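Local coordinates for protein 3-dehydroquinate dehydratase (Enterococcus faecalis, PDB 4PH6) that catalyses the cis-dehydration of 3-dehydroquinate to 3-dehydroshikimate through an imine intermediate, the third step of the chorismate pathway, as a homodimeric type I dehydroquinase, at residues Ile8-Val12 against Gly76-Leu80; Ala30-Leu34 against Leu67-Val71; Leu43-Leu47 against Val242-Arg246; Tyr104-Val108 against Leu130-Ala134. All blocks are in the same frame, centred on the assembly; numbering follows the deposited sequence.

Interaction 1 of 4, residues Ile8-Val12 against Gly76-Leu80; sequences IVKNV and GQKPL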
loop_
_atom_site.group_PDB
_atom_site.type_symbol
_atom_site.label_atom_id
_atom_site.label_comp_id
_atom_site.label_asym_id
_atom_site.label_seq_id
_atom_site.Cartn_x
_atom_site.Cartn_y
_atom_site.Cartn_z
ATOM N N ILE A 8 -13.478 11.523 19.671
ATOM C CA ILE A 8 -14.815 11.506 19.109
ATOM C C ILE A 8 -15.350 12.922 18.934
ATOM O O ILE A 8 -15.459 13.677 19.884
ATOM C CB ILE A 8 -15.758 10.655 19.984
ATOM C CG1 ILE A 8 -15.155 9.263 20.183
ATOM C CG2 ILE A 8 -17.160 10.543 19.371
ATOM C CD1 ILE A 8 -16.024 8.325 21.003
ATOM N N VAL A 9 -15.661 13.271 17.691
ATOM C CA VAL A 9 -16.211 14.583 17.349
ATOM C C VAL A 9 -17.408 14.468 16.385
ATOM O O VAL A 9 -17.275 13.974 15.253
ATOM C CB VAL A 9 -15.114 15.510 16.749
ATOM C CG1 VAL A 9 -14.256 14.763 15.774
ATOM C CG2 VAL A 9 -15.735 16.724 16.086
ATOM N N LYS A 10 -18.568 14.937 16.855
ATOM C CA LYS A 10 -19.833 14.841 16.119
ATOM C C LYS A 10 -20.064 13.419 15.608
ATOM O O LYS A 10 -20.312 13.195 14.423
ATOM C CB LYS A 10 -19.872 15.847 14.968
ATOM C CG LYS A 10 -19.948 17.281 15.464
ATOM C CD LYS A 10 -20.088 18.327 14.353
ATOM C CE LYS A 10 -20.254 19.703 14.987
ATOM N NZ LYS A 10 -20.078 20.831 14.038
ATOM N N ASN A 11 -19.947 12.474 16.541
ATOM C CA ASN A 11 -20.144 11.048 16.320
ATOM C C ASN A 11 -19.072 10.403 15.441
ATOM O O ASN A 11 -19.093 9.193 15.240
ATOM C CB ASN A 11 -21.544 10.794 15.744
ATOM C CG ASN A 11 -22.637 10.932 16.797
ATOM O OD1 ASN A 11 -22.365 11.280 17.956
ATOM N ND2 ASN A 11 -23.882 10.681 16.396
ATOM N N VAL A 12 -18.127 11.188 14.932
ATOM C CA VAL A 12 -17.026 10.618 14.154
ATOM C C VAL A 12 -15.913 10.121 15.088
ATOM O O VAL A 12 -15.282 10.911 15.795
ATOM C CB VAL A 12 -16.437 11.634 13.134
ATOM C CG1 VAL A 12 -15.181 11.051 12.444
ATOM C CG2 VAL A 12 -17.479 12.016 12.090
ATOM N N GLY A 76 -23.484 19.966 7.181
ATOM C CA GLY A 76 -24.299 18.786 7.435
ATOM C C GLY A 76 -23.838 17.963 8.633
ATOM O O GLY A 76 -23.973 16.732 8.647
ATOM N N GLN A 77 -23.262 18.670 9.610
ATOM C CA GLN A 77 -22.815 18.145 10.903
ATOM C C GLN A 77 -21.532 17.306 10.776
ATOM O O GLN A 77 -21.240 16.473 11.633
ATOM C CB GLN A 77 -23.945 17.350 11.579
ATOM C CG GLN A 77 -23.810 17.155 13.095
ATOM C CD GLN A 77 -23.767 18.457 13.921
ATOM O OE1 GLN A 77 -24.029 19.549 13.426
ATOM N NE2 GLN A 77 -23.425 18.323 15.194
ATOM N N LYS A 78 -20.764 17.552 9.717
ATOM C CA LYS A 78 -19.399 17.034 9.624
ATOM C C LYS A 78 -18.427 17.955 10.373
ATOM O O LYS A 78 -18.505 19.179 10.250
ATOM C CB LYS A 78 -18.949 16.902 8.168
ATOM C CG LYS A 78 -19.637 15.821 7.355
ATOM C CD LYS A 78 -18.848 15.553 6.059
ATOM C CE LYS A 78 -19.604 14.634 5.115
ATOM N NZ LYS A 78 -20.871 15.233 4.684
ATOM N N PRO A 79 -17.500 17.365 11.134
ATOM C CA PRO A 79 -16.522 18.166 11.880
ATOM C C PRO A 79 -15.768 19.115 10.980
ATOM O O PRO A 79 -15.414 18.758 9.857
ATOM C CB PRO A 79 -15.576 17.118 12.473
ATOM C CG PRO A 79 -16.442 15.855 12.570
ATOM C CD PRO A 79 -17.353 15.916 11.373
ATOM N N LEU A 80 -15.549 20.324 11.474
ATOM C CA LEU A 80 -14.791 21.329 10.758
ATOM C C LEU A 80 -13.424 21.547 11.407
ATOM O O LEU A 80 -13.317 22.060 12.526
ATOM C CB LEU A 80 -15.564 22.645 10.694
ATOM C CG LEU A 80 -14.752 23.797 10.092
ATOM C CD1 LEU A 80 -14.246 23.419 8.680
ATOM C CD2 LEU A 80 -15.552 25.083 10.045
HETATM O O HOH W 1 -20.729 20.416 11.656
#
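Pro79 presents its ring to two valines of the 8-12 hairpin, one at each end of the turn. Val9 crosses the ring obliquely: its CG2 comes to 3.6 Å from Pro79 CB, while its CG1 stands farther off, near Pro79 CG. Val9's own carbonyl also touches the ring, with Val9 O 3.4 Å from Pro79 CG. Val12 approaches the CD side of the ring, and its CG2 lies 4.0 Å from Pro79 CD. Lys10, within the turn, meets Gln77. Its chain runs extended beyond CG and passes the Gln77 side chain at about a right angle, with Lys10 CD 3.4 Å from Gln77 NE2, methylene against amide. Gln77 turns back at chi2 (60°), which brings its amide across the lysine methylenes. The lysine carries its ammonium past the glutamine: Lys10 NZ donates to a water at 2.5 Å, unusually short and so less certain in detail, and that water donates to Lys78 O at 2.9 Å. Asp114 forms a salt bridge with the same NZ and also accepts from Leu80 N. Segment 8-12 holds the two-residue loop of a beta hairpin, a type I' turn from Val9 to Val12 closed by Val12 N to Val9 O at 2.9 Å. It packs against the loop leading into strand 80-83, in keeping with the N-terminal hairpin that covers the bottom of the (beta/alpha)8 barrel in type I dehydroquinases.

Interaction 2 of 4, residues Ala30-Leu34 against Leu67-Val71; sequences AEDIL and LSQQV
Helices 30-40 and 61-73 run side by side in the same sense here, their short axes 10.3 Å apart at closest and inclined by 27°, and the backbones draw together toward Leu34 and Val71, whose CA atoms are 5.7 Å apart. Leu34 reaches across with one branch. Its CD2 lies 3.7 Å from Leu67 CD1 and equally near Gln70 CB, and it also meets the CG2 methyl of Val71. Leu67 answers with both of its methyls: CD1 goes to Leu34, whereas CD2 rests 4.0 Å from Ala30 CB, one turn earlier on the facing helix. The CG of Leu67 is trans to its own N (chi1 -176°), and from there the two methyls spread along the partner helix instead of both meeting one residue. Ile33 and Val71 cross at a slant, joined by their CG2 methyls at 3.6 Å. The contact is thus made of aliphatic carbon, with Gln70 adding the CB of its side chain at the margin. On the inner side Ile33 and Leu67 both rest on Trp50 of strand 47-51, a residue predicted to bind 3-dehydroquinate, and Tyr55 touches Ala30, Ile33 and Leu67. Two successive helices, roughly parallel outside the strand that links them, are the usual outer layer of a (beta/alpha)8 barrel, built here from right-handed beta-alpha-beta units.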
loop_
_atom_site.group_PDB
_atom_site.type_symbol
_atom_site.label_atom_id
_atom_site.label_comp_id
_atom_site.label_asym_id
_atom_site.label_seq_id
_atom_site.Cartn_x
_atom_site.Cartn_y
_atom_site.Cartn_z
ATOM N N ALA A 30 -14.569 33.659 -0.943
ATOM C CA ALA A 30 -15.559 33.296 0.063
ATOM C C ALA A 30 -16.677 32.497 -0.559
ATOM O O ALA A 30 -17.095 31.459 -0.033
ATOM C CB ALA A 30 -16.115 34.554 0.740
ATOM N N GLU A 31 -17.148 33.005 -1.692
ATOM C CA GLU A 31 -18.262 32.428 -2.433
ATOM C C GLU A 31 -18.012 30.983 -2.848
ATOM O O GLU A 31 -18.904 30.140 -2.768
ATOM C CB GLU A 31 -18.546 33.285 -3.656
ATOM C CG GLU A 31 -19.671 32.778 -4.519
ATOM C CD GLU A 31 -19.980 33.726 -5.644
ATOM O OE1 GLU A 31 -19.210 33.748 -6.630
ATOM O OE2 GLU A 31 -20.992 34.450 -5.533
ATOM N N ASP A 32 -16.793 30.703 -3.295
ATOM C CA ASP A 32 -16.419 29.346 -3.665
ATOM C C ASP A 32 -16.175 28.474 -2.432
ATOM O O ASP A 32 -16.376 27.263 -2.480
ATOM C CB ASP A 32 -15.182 29.359 -4.555
ATOM C CG ASP A 32 -15.503 29.763 -5.966
ATOM O OD1 ASP A 32 -14.618 30.313 -6.651
ATOM O OD2 ASP A 32 -16.650 29.538 -6.394
ATOM N N ILE A 33 -15.750 29.088 -1.333
ATOM C CA ILE A 33 -15.535 28.346 -0.093
ATOM C C ILE A 33 -16.874 27.844 0.457
ATOM O O ILE A 33 -16.984 26.690 0.873
ATOM C CB ILE A 33 -14.785 29.203 0.961
ATOM C CG1 ILE A 33 -13.290 29.260 0.630
ATOM C CG2 ILE A 33 -14.975 28.643 2.362
ATOM C CD1 ILE A 33 -12.504 30.268 1.456
ATOM N N LEU A 34 -17.893 28.694 0.426
ATOM C CA LEU A 34 -19.233 28.282 0.843
ATOM C C LEU A 34 -19.815 27.212 -0.086
ATOM O O LEU A 34 -20.419 26.248 0.390
ATOM C CB LEU A 34 -20.182 29.488 0.907
ATOM C CG LEU A 34 -19.849 30.501 2.009
ATOM C CD1 LEU A 34 -20.884 31.623 2.095
ATOM C CD2 LEU A 34 -19.680 29.791 3.339
ATOM N N LEU A 67 -17.028 34.029 8.279
ATOM C CA LEU A 67 -17.026 33.057 7.215
ATOM C C LEU A 67 -17.005 31.649 7.807
ATOM O O LEU A 67 -17.654 30.743 7.274
ATOM C CB LEU A 67 -15.836 33.282 6.282
ATOM C CG LEU A 67 -15.808 32.361 5.066
ATOM C CD1 LEU A 67 -17.165 32.304 4.412
ATOM C CD2 LEU A 67 -14.731 32.804 4.065
ATOM N N SER A 68 -16.288 31.465 8.913
ATOM C CA SER A 68 -16.200 30.136 9.520
ATOM C C SER A 68 -17.580 29.692 10.016
ATOM O O SER A 68 -17.907 28.506 9.973
ATOM C CB SER A 68 -15.186 30.106 10.660
ATOM O OG SER A 68 -15.644 30.828 11.786
ATOM N N GLN A 69 -18.389 30.654 10.452
ATOM C CA GLN A 69 -19.755 30.379 10.891
ATOM C C GLN A 69 -20.639 29.882 9.745
ATOM O O GLN A 69 -21.351 28.885 9.881
ATOM C CB GLN A 69 -20.368 31.631 11.522
ATOM C CG GLN A 69 -20.147 31.723 13.016
ATOM C CD GLN A 69 -20.764 30.545 13.769
ATOM O OE1 GLN A 69 -21.779 29.975 13.347
ATOM N NE2 GLN A 69 -20.167 30.193 14.898
ATOM N N GLN A 70 -20.565 30.573 8.613
ATOM C CA GLN A 70 -21.310 30.213 7.412
ATOM C C GLN A 70 -20.880 28.873 6.794
ATOM O O GLN A 70 -21.698 28.152 6.209
ATOM C CB GLN A 70 -21.165 31.336 6.400
ATOM C CG GLN A 70 -21.666 32.664 6.947
ATOM C CD GLN A 70 -21.290 33.835 6.079
ATOM O OE1 GLN A 70 -20.169 33.919 5.584
ATOM N NE2 GLN A 70 -22.233 34.752 5.883
ATOM N N VAL A 71 -19.595 28.556 6.918
ATOM C CA VAL A 71 -19.065 27.274 6.479
ATOM C C VAL A 71 -19.627 26.141 7.332
ATOM O O VAL A 71 -20.112 25.143 6.806
ATOM C CB VAL A 71 -17.526 27.251 6.548
ATOM C CG1 VAL A 71 -17.012 25.829 6.641
ATOM C CG2 VAL A 71 -16.940 27.966 5.357
#

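Interaction 3 of 4, residues Leu43-Leu47 against Val242-Arg246; sequences LDCDL and VQVLR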
loop_
_atom_site.group_PDB
_atom_site.type_symbol
_atom_site.label_atom_id
_atom_site.label_comp_id
_atom_site.label_asym_id
_atom_site.label_seq_id
_atom_site.Cartn_x
_atom_site.Cartn_y
_atom_site.Cartn_z
ATOM N N LEU A 43 -20.571 14.574 -0.447
ATOM C CA LEU A 43 -19.289 13.901 -0.674
ATOM C C LEU A 43 -19.094 12.769 0.327
ATOM O O LEU A 43 -19.522 12.873 1.479
ATOM C CB LEU A 43 -18.118 14.879 -0.560
ATOM C CG LEU A 43 -17.859 15.891 -1.671
ATOM C CD1 LEU A 43 -16.622 16.693 -1.305
ATOM C CD2 LEU A 43 -17.679 15.191 -3.018
ATOM N N ASP A 44 -18.428 11.702 -0.109
ATOM C CA ASP A 44 -18.242 10.516 0.723
ATOM C C ASP A 44 -17.037 10.691 1.658
ATOM O O ASP A 44 -16.039 9.994 1.536
ATOM C CB ASP A 44 -18.089 9.277 -0.167
ATOM C CG ASP A 44 -18.169 7.964 0.614
ATOM O OD1 ASP A 44 -17.892 6.902 0.003
ATOM O OD2 ASP A 44 -18.494 7.979 1.822
ATOM N N CYS A 45 -17.152 11.637 2.581
ATOM C CA CYS A 45 -16.077 11.969 3.510
ATOM C C CYS A 45 -16.644 12.119 4.912
ATOM O O CYS A 45 -17.863 12.162 5.092
ATOM C CB CYS A 45 -15.364 13.256 3.095
ATOM S SG CYS A 45 -16.384 14.755 3.187
ATOM N N ASP A 46 -15.763 12.226 5.899
ATOM C CA ASP A 46 -16.204 12.265 7.278
ATOM C C ASP A 46 -16.028 13.647 7.880
ATOM O O ASP A 46 -16.827 14.075 8.720
ATOM C CB ASP A 46 -15.453 11.220 8.084
ATOM C CG ASP A 46 -15.689 9.825 7.560
ATOM O OD1 ASP A 46 -16.868 9.443 7.452
ATOM O OD2 ASP A 46 -14.711 9.142 7.204
ATOM N N LEU A 47 -14.983 14.346 7.461
ATOM C CA LEU A 47 -14.833 15.717 7.892
ATOM C C LEU A 47 -14.213 16.600 6.826
ATOM O O LEU A 47 -13.852 16.133 5.753
ATOM C CB LEU A 47 -14.030 15.798 9.205
ATOM C CG LEU A 47 -12.624 15.255 9.445
ATOM C CD1 LEU A 47 -12.104 15.799 10.779
ATOM C CD2 LEU A 47 -12.617 13.733 9.454
ATOM N N VAL A 242 -11.899 11.689 -2.905
ATOM C CA VAL A 242 -12.541 11.170 -1.705
ATOM C C VAL A 242 -13.370 9.892 -1.960
ATOM O O VAL A 242 -13.444 9.012 -1.085
ATOM C CB VAL A 242 -13.428 12.269 -1.053
ATOM C CG1 VAL A 242 -14.004 11.782 0.227
ATOM C CG2 VAL A 242 -12.607 13.516 -0.783
ATOM N N GLN A 243 -13.979 9.774 -3.143
ATOM C CA GLN A 243 -14.742 8.569 -3.489
ATOM C C GLN A 243 -13.844 7.334 -3.657
ATOM O O GLN A 243 -14.171 6.249 -3.163
ATOM C CB GLN A 243 -15.557 8.778 -4.779
ATOM C CG GLN A 243 -16.091 7.472 -5.385
ATOM C CD GLN A 243 -16.726 7.649 -6.768
ATOM O OE1 GLN A 243 -16.204 8.371 -7.617
ATOM N NE2 GLN A 243 -17.842 6.964 -7.001
ATOM N N VAL A 244 -12.738 7.495 -4.379
ATOM C CA VAL A 244 -11.789 6.407 -4.602
ATOM C C VAL A 244 -11.199 5.974 -3.270
ATOM O O VAL A 244 -10.920 4.791 -3.035
ATOM C CB VAL A 244 -10.648 6.833 -5.574
ATOM C CG1 VAL A 244 -9.495 5.851 -5.534
ATOM C CG2 VAL A 244 -11.169 7.001 -6.994
ATOM N N LEU A 245 -11.029 6.955 -2.393
ATOM C CA LEU A 245 -10.386 6.750 -1.112
ATOM C C LEU A 245 -11.191 5.807 -0.219
ATOM O O LEU A 245 -10.658 4.841 0.331
ATOM C CB LEU A 245 -10.192 8.098 -0.426
ATOM C CG LEU A 245 -8.994 8.256 0.488
ATOM C CD1 LEU A 245 -7.736 7.621 -0.142
ATOM C CD2 LEU A 245 -8.788 9.744 0.774
ATOM N N ARG A 246 -12.480 6.097 -0.082
ATOM C CA ARG A 246 -13.370 5.236 0.682
ATOM C C ARG A 246 -13.347 3.816 0.121
ATOM O O ARG A 246 -13.224 2.855 0.876
ATOM C CB ARG A 246 -14.796 5.782 0.678
ATOM C CG ARG A 246 -15.719 5.030 1.614
ATOM C CD ARG A 246 -15.525 5.465 3.056
ATOM N NE ARG A 246 -16.216 6.721 3.329
ATOM C CZ ARG A 246 -16.034 7.452 4.423
ATOM N NH1 ARG A 246 -15.170 7.061 5.344
ATOM N NH2 ARG A 246 -16.709 8.581 4.591
#
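Arg246, Asp44 and Val242 bury the most surface in this contact, and the arginine links two carboxylates through the edge of its guanidinium. Bends at chi2 (79°) and chi3 (80°) fold the Arg246 chain round so that its head faces the 43-47 loop. Asp46 is gripped end-on by two nitrogens: Arg246 NH1 donates to Asp46 OD2 at 2.8 Å, on the syn side of the carboxylate, and Arg246 NH2 donates to Asp46 OD1 at 3.0 Å from above that plane. Asp44 takes the adjoining stretch of edge. Arg246 NE reaches Asp44 OD2 at 3.0 Å, again from above the carboxylate, while NH2 adds a weak bond to the same oxygen. Its other oxygen, Asp44 OD1, lies 3.3 Å from Arg246 CG, alongside the aliphatic part of the chain. With acids at neighbouring positions along its edge, the guanidinium is restrained in rotation, and its positive charge probably helps keep both aspartates ionised. Val242, one helical turn before Arg246, packs its CG1 on Cys45, 3.5 Å from Cys45 CB, tighter than usual for two carbons. Asp46 OD2 has a second donor in the backbone N of Ile21, and Ile21 also touches Val242 and Arg246. The first turn of helix 242-251 is thereby tied to the loop running from helix 30-40 into strand 47-51, beside the start of strand 20-25.

Interaction 4 of 4, residues Tyr104-Val108 against Leu130-Ala134; sequences YHELV and LIHEA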
loop_
_atom_site.group_PDB
_atom_site.type_symbol
_atom_site.label_atom_id
_atom_site.label_comp_id
_atom_site.label_asym_id
_atom_site.label_seq_id
_atom_site.Cartn_x
_atom_site.Cartn_y
_atom_site.Cartn_z
ATOM N N TYR A 104 -5.753 32.667 15.138
ATOM C CA TYR A 104 -6.239 31.488 15.838
ATOM C C TYR A 104 -6.967 31.853 17.141
ATOM O O TYR A 104 -8.033 31.303 17.429
ATOM C CB TYR A 104 -5.077 30.534 16.130
ATOM C CG TYR A 104 -4.711 29.599 14.988
ATOM C CD1 TYR A 104 -5.482 29.530 13.829
ATOM C CD2 TYR A 104 -3.610 28.757 15.089
ATOM C CE1 TYR A 104 -5.152 28.655 12.802
ATOM C CE2 TYR A 104 -3.272 27.889 14.076
ATOM C CZ TYR A 104 -4.045 27.833 12.937
ATOM O OH TYR A 104 -3.692 26.954 11.930
ATOM N N HIS A 105 -6.393 32.768 17.925
ATOM C CA HIS A 105 -7.027 33.226 19.159
ATOM C C HIS A 105 -8.424 33.788 18.859
ATOM O O HIS A 105 -9.377 33.508 19.589
ATOM C CB HIS A 105 -6.166 34.279 19.877
ATOM C CG HIS A 105 -5.186 33.712 20.859
ATOM N ND1 HIS A 105 -5.570 32.973 21.964
ATOM C CD2 HIS A 105 -3.834 33.804 20.929
ATOM C CE1 HIS A 105 -4.499 32.613 22.647
ATOM N NE2 HIS A 105 -3.434 33.110 22.048
ATOM N N GLU A 106 -8.545 34.550 17.773
ATOM C CA GLU A 106 -9.834 35.103 17.367
ATOM C C GLU A 106 -10.859 34.049 16.940
ATOM O O GLU A 106 -12.033 34.145 17.297
ATOM C CB GLU A 106 -9.656 36.105 16.228
ATOM C CG GLU A 106 -9.313 37.490 16.712
ATOM C CD GLU A 106 -10.301 38.008 17.745
ATOM O OE1 GLU A 106 -9.969 37.966 18.951
ATOM O OE2 GLU A 106 -11.400 38.463 17.358
ATOM N N LEU A 107 -10.427 33.068 16.152
ATOM C CA LEU A 107 -11.293 31.959 15.768
ATOM C C LEU A 107 -11.801 31.234 17.006
ATOM O O LEU A 107 -12.978 30.874 17.093
ATOM C CB LEU A 107 -10.546 30.981 14.854
ATOM C CG LEU A 107 -10.338 31.452 13.411
ATOM C CD1 LEU A 107 -9.409 30.506 12.686
ATOM C CD2 LEU A 107 -11.667 31.581 12.667
ATOM N N VAL A 108 -10.907 31.035 17.970
ATOM C CA VAL A 108 -11.272 30.366 19.207
ATOM C C VAL A 108 -12.416 31.102 19.923
ATOM O O VAL A 108 -13.360 30.464 20.401
ATOM C CB VAL A 108 -10.060 30.226 20.150
ATOM C CG1 VAL A 108 -10.516 29.842 21.564
ATOM C CG2 VAL A 108 -9.075 29.197 19.599
ATOM N N LEU A 130 -2.455 29.055 23.590
ATOM C CA LEU A 130 -3.534 28.891 22.625
ATOM C C LEU A 130 -4.250 27.539 22.777
ATOM O O LEU A 130 -5.484 27.463 22.745
ATOM C CB LEU A 130 -2.992 29.034 21.205
ATOM C CG LEU A 130 -3.999 28.719 20.099
ATOM C CD1 LEU A 130 -5.160 29.729 20.125
ATOM C CD2 LEU A 130 -3.313 28.688 18.731
ATOM N N ILE A 131 -3.469 26.482 22.949
ATOM C CA ILE A 131 -4.016 25.144 23.133
ATOM C C ILE A 131 -5.047 25.083 24.269
ATOM O O ILE A 131 -6.147 24.554 24.078
ATOM C CB ILE A 131 -2.900 24.119 23.420
ATOM C CG1 ILE A 131 -2.005 23.949 22.192
ATOM C CG2 ILE A 131 -3.509 22.785 23.817
ATOM C CD1 ILE A 131 -0.737 23.154 22.455
ATOM N N HIS A 132 -4.693 25.625 25.437
ATOM C CA HIS A 132 -5.594 25.598 26.587
ATOM C C HIS A 132 -6.829 26.461 26.375
ATOM O O HIS A 132 -7.913 26.095 26.834
ATOM C CB HIS A 132 -4.869 26.033 27.864
ATOM C CG HIS A 132 -3.713 25.150 28.205
ATOM N ND1 HIS A 132 -3.820 23.780 28.275
ATOM C CD2 HIS A 132 -2.417 25.442 28.459
ATOM C CE1 HIS A 132 -2.646 23.261 28.560
ATOM N NE2 HIS A 132 -1.770 24.248 28.681
ATOM N N GLU A 133 -6.674 27.594 25.691
ATOM C CA GLU A 133 -7.840 28.409 25.353
ATOM C C GLU A 133 -8.746 27.697 24.333
ATOM O O GLU A 133 -9.968 27.765 24.431
ATOM C CB GLU A 133 -7.421 29.781 24.819
ATOM C CG GLU A 133 -6.795 30.700 25.869
ATOM C CD GLU A 133 -7.655 30.857 27.115
ATOM O OE1 GLU A 133 -8.801 31.337 26.998
ATOM O OE2 GLU A 133 -7.184 30.477 28.217
ATOM N N ALA A 134 -8.158 27.004 23.366
ATOM C CA ALA A 134 -8.956 26.230 22.426
ATOM C C ALA A 134 -9.672 25.066 23.115
ATOM O O ALA A 134 -10.866 24.845 22.863
ATOM C CB ALA A 134 -8.089 25.716 21.283
#
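Leu130 fits between Tyr104, His105 and Val108, and its two methyls divide the work on the tight side of this contact. CD2 is 3.6 Å from Tyr104 CB, at the root of the phenol. CD1 sits over one face of the His105 imidazole, 3.9 Å from the ring centroid and 17° off the normal, as a CH-pi contact displaced toward the rim. The CG of Leu130 points away from its own N (chi1 173°), which carries the fork across to the other helix. Val108 fills the next turn: its CG2 lies 4.0 Å from both Leu130 CD1 and Ala134 CB, and its CG1 rests 3.6 Å from the backbone oxygen Glu133 O. Over these segments the axes of helices 97-110 and 124-136 come to 10.0 Å and are inclined by 13°, as neighbouring outer helices of a (beta/alpha)8 barrel, with strand 115-119 between them in sequence. Inward, Leu116 of that strand touches Tyr104 and Val108, while Ile118 touches Leu130. The Tyr104 ring leads off toward the barrel, where its OH bonds to Phe84 N. The solvent side is looser. There the exposed Glu133 meets the histidine ring only at its edge, Glu133 CG standing 4.4 Å from His105 CE1, and the glutamate chain turns outward, leaving its OE1 6.2 Å from His105 ND1.

In the fold
All four contacts belong to one (beta/alpha)8 barrel. Interactions 2 and 4 pair successive outer helices, 30-40 with 61-73 and 97-110 with 124-136; their centres are about 20 Å apart, and Ser68 meets Leu107 where the pairs adjoin. Interactions 1 and 3, centres about 14 Å apart, touch through Lys78 and Pro79 against residues 45-47. Leu80 packs on Val71, joining interaction 1 to interaction 2. Interactions 3 and 4 lie on opposite sides of the chain centre, centres about 29 Å apart. Along the chain, interaction 2 falls between the segments of interaction 1; interaction 4 follows both and lies between those of interaction 3, which alternate with the segments of interactions 1 and 2, joining the start of the barrel to its last helix.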